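Local coordinates for protein imine reductase (Bacillus cereus, PDB 4D3D) that catalyses the NADPH-dependent, S-selective reduction of the cyclic imine 2-methylpyrroline, at residues Lys105-Leu110 and Lys123-Arg128. Residues are numbered along the deposited sequence; the frame is centred on the assembly and turned at random.
Sequences KVLVNL and KWLEDR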
loop_
_atom_site.group_PDB
_atom_site.type_symbol
_atom_site.label_atom_id
_atom_site.label_comp_id
_atom_site.label_asym_id
_atom_site.label_seq_id
_atom_site.Cartn_x
_atom_site.Cartn_y
_atom_site.Cartn_z
ATOM N N LYS B 105 -11.337 -20.890 -34.521
ATOM C CA LYS B 105 -10.896 -21.309 -33.191
ATOM C C LYS B 105 -11.044 -20.117 -32.244
ATOM O O LYS B 105 -10.916 -18.971 -32.681
ATOM C CB LYS B 105 -9.450 -21.742 -33.263
ATOM C CG LYS B 105 -9.183 -22.913 -34.214
ATOM C CD LYS B 105 -10.093 -24.092 -33.894
ATOM C CE LYS B 105 -10.087 -25.175 -35.018
ATOM N NZ LYS B 105 -10.958 -26.311 -34.661
ATOM N N VAL B 106 -11.243 -20.444 -30.971
ATOM C CA VAL B 106 -11.293 -19.400 -29.896
ATOM C C VAL B 106 -10.169 -19.763 -28.919
ATOM O O VAL B 106 -10.232 -20.863 -28.288
ATOM C CB VAL B 106 -12.638 -19.443 -29.170
ATOM C CG1 VAL B 106 -12.657 -18.443 -27.998
ATOM C CG2 VAL B 106 -13.743 -19.089 -30.137
ATOM N N LEU B 107 -9.137 -18.932 -28.863
ATOM C CA LEU B 107 -7.932 -19.143 -28.071
ATOM C C LEU B 107 -8.116 -18.354 -26.763
ATOM O O LEU B 107 -8.351 -17.144 -26.821
ATOM C CB LEU B 107 -6.671 -18.602 -28.785
ATOM C CG LEU B 107 -6.119 -19.372 -29.995
ATOM C CD1 LEU B 107 -6.065 -20.882 -29.797
ATOM C CD2 LEU B 107 -6.977 -19.098 -31.240
ATOM N N VAL B 108 -8.016 -19.028 -25.632
ATOM C CA VAL B 108 -8.106 -18.333 -24.327
ATOM C C VAL B 108 -6.670 -18.272 -23.795
ATOM O O VAL B 108 -6.115 -19.283 -23.309
ATOM C CB VAL B 108 -9.064 -19.096 -23.371
ATOM C CG1 VAL B 108 -9.180 -18.381 -22.007
ATOM C CG2 VAL B 108 -10.407 -19.276 -23.974
ATOM N N ASN B 109 -6.092 -17.088 -23.781
ATOM C CA ASN B 109 -4.690 -16.892 -23.414
ATOM C C ASN B 109 -4.639 -16.578 -21.967
ATOM O O ASN B 109 -5.102 -15.492 -21.577
ATOM C CB ASN B 109 -4.115 -15.682 -24.150
ATOM C CG ASN B 109 -3.302 -16.069 -25.338
ATOM O OD1 ASN B 109 -3.752 -15.968 -26.519
ATOM N ND2 ASN B 109 -2.128 -16.608 -25.056
ATOM N N LEU B 110 -3.991 -17.437 -21.199
ATOM C CA LEU B 110 -3.807 -17.185 -19.746
ATOM C C LEU B 110 -2.427 -16.728 -19.327
ATOM O O LEU B 110 -2.200 -16.544 -18.160
ATOM C CB LEU B 110 -4.162 -18.437 -18.967
ATOM C CG LEU B 110 -5.540 -19.038 -19.278
ATOM C CD1 LEU B 110 -5.697 -20.405 -18.594
ATOM C CD2 LEU B 110 -6.693 -18.138 -18.926
ATOM N N LYS B 123 -4.938 -9.293 -32.142
ATOM C CA LYS B 123 -4.980 -8.798 -33.519
ATOM C C LYS B 123 -4.349 -9.847 -34.468
ATOM O O LYS B 123 -4.930 -10.115 -35.551
ATOM C CB LYS B 123 -4.231 -7.510 -33.636
ATOM C CG LYS B 123 -4.161 -6.985 -35.061
ATOM C CD LYS B 123 -5.605 -6.792 -35.637
ATOM C CE LYS B 123 -5.744 -5.922 -36.919
ATOM N NZ LYS B 123 -4.674 -6.109 -37.930
ATOM N N TRP B 124 -3.206 -10.406 -34.042
ATOM C CA TRP B 124 -2.517 -11.477 -34.822
ATOM C C TRP B 124 -3.456 -12.625 -35.085
ATOM O O TRP B 124 -3.501 -13.157 -36.257
ATOM C CB TRP B 124 -1.218 -11.853 -34.101
ATOM C CG TRP B 124 -0.293 -12.795 -34.859
ATOM C CD1 TRP B 124 0.779 -12.446 -35.645
ATOM C CD2 TRP B 124 -0.360 -14.228 -34.842
ATOM N NE1 TRP B 124 1.384 -13.612 -36.132
ATOM C CE2 TRP B 124 0.716 -14.704 -35.627
ATOM C CE3 TRP B 124 -1.186 -15.158 -34.197
ATOM C CZ2 TRP B 124 0.946 -16.076 -35.798
ATOM C CZ3 TRP B 124 -0.933 -16.500 -34.296
ATOM C CH2 TRP B 124 0.080 -16.966 -35.190
ATOM N N LEU B 125 -4.153 -13.117 -34.079
ATOM C CA LEU B 125 -5.114 -14.171 -34.199
ATOM C C LEU B 125 -6.316 -13.848 -35.085
ATOM O O LEU B 125 -6.696 -14.634 -35.938
ATOM C CB LEU B 125 -5.618 -14.641 -32.858
ATOM C CG LEU B 125 -4.543 -15.346 -31.987
ATOM C CD1 LEU B 125 -4.991 -15.514 -30.564
ATOM C CD2 LEU B 125 -4.309 -16.716 -32.646
ATOM N N GLU B 126 -6.878 -12.641 -34.930
ATOM C CA GLU B 126 -7.976 -12.199 -35.810
ATOM C C GLU B 126 -7.585 -12.147 -37.283
ATOM O O GLU B 126 -8.448 -12.502 -38.105
ATOM C CB GLU B 126 -8.493 -10.799 -35.356
ATOM C CG GLU B 126 -9.023 -10.898 -33.941
ATOM N N ASP B 127 -6.392 -11.702 -37.608
ATOM C CA ASP B 127 -5.887 -11.616 -38.983
ATOM C C ASP B 127 -5.902 -13.073 -39.619
ATOM O O ASP B 127 -5.983 -13.219 -40.843
ATOM C CB ASP B 127 -4.515 -11.079 -39.057
ATOM C CG ASP B 127 -4.478 -9.568 -38.827
ATOM O OD1 ASP B 127 -5.584 -8.976 -38.823
ATOM O OD2 ASP B 127 -3.374 -9.038 -38.693
ATOM N N ARG B 128 -5.816 -14.082 -38.774
ATOM C CA ARG B 128 -5.811 -15.507 -39.220
ATOM C C ARG B 128 -7.150 -16.206 -39.043
ATOM O O ARG B 128 -7.330 -17.430 -39.198
ATOM C CB ARG B 128 -4.641 -16.278 -38.521
ATOM C CG ARG B 128 -3.270 -15.793 -38.979
ATOM C CD ARG B 128 -2.151 -16.045 -37.976
ATOM N NE ARG B 128 -0.888 -15.537 -38.561
ATOM C CZ ARG B 128 -0.576 -14.251 -38.672
ATOM N NH1 ARG B 128 -1.366 -13.306 -38.234
ATOM N NH2 ARG B 128 0.533 -13.908 -39.276
#
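Leu125, which meets Leu107 across the contact, also sets its CD2 in plane at the edge of the Trp124 indole. One face of that indole carries the Arg128 guanidinium, whose CZ sits 3.2 Å above the ring plane, displaced toward the rim; Trp124 NE1 in turn lies over the guanidinium centre. Two bonds fix the rotation of this group: Arg128 NH1 donates to Trp124 O at 2.9 Å (N-H...O angle 146°), near the guanidinium plane, and NE to Ser99 OG.

The contact proper is apolar. Leu107 CD2 reaches Leu125 CD2 at 3.8 Å, while Leu125 CD1 comes within 3.9 Å of Leu107 CB, so both methyls of Leu125 bear on the strand residue. With CG beside the backbone N (chi1 -67°) and chi2 extended at 167°, Leu125 presents both methyls to Leu107. Asn109 OD1 only brushes Leu125 CD1, at 4.3 Å. All three touching residues are buried, and Met91 and His132 also touch Leu125.

Helix 115-127 thus covers strand 106-109, where Leu107 bonds through its backbone to both Arg131 and Ile133 of the parallel strand 131-137: a beta-alpha-beta unit of the Rossmann-type NAD(P)-binding domain.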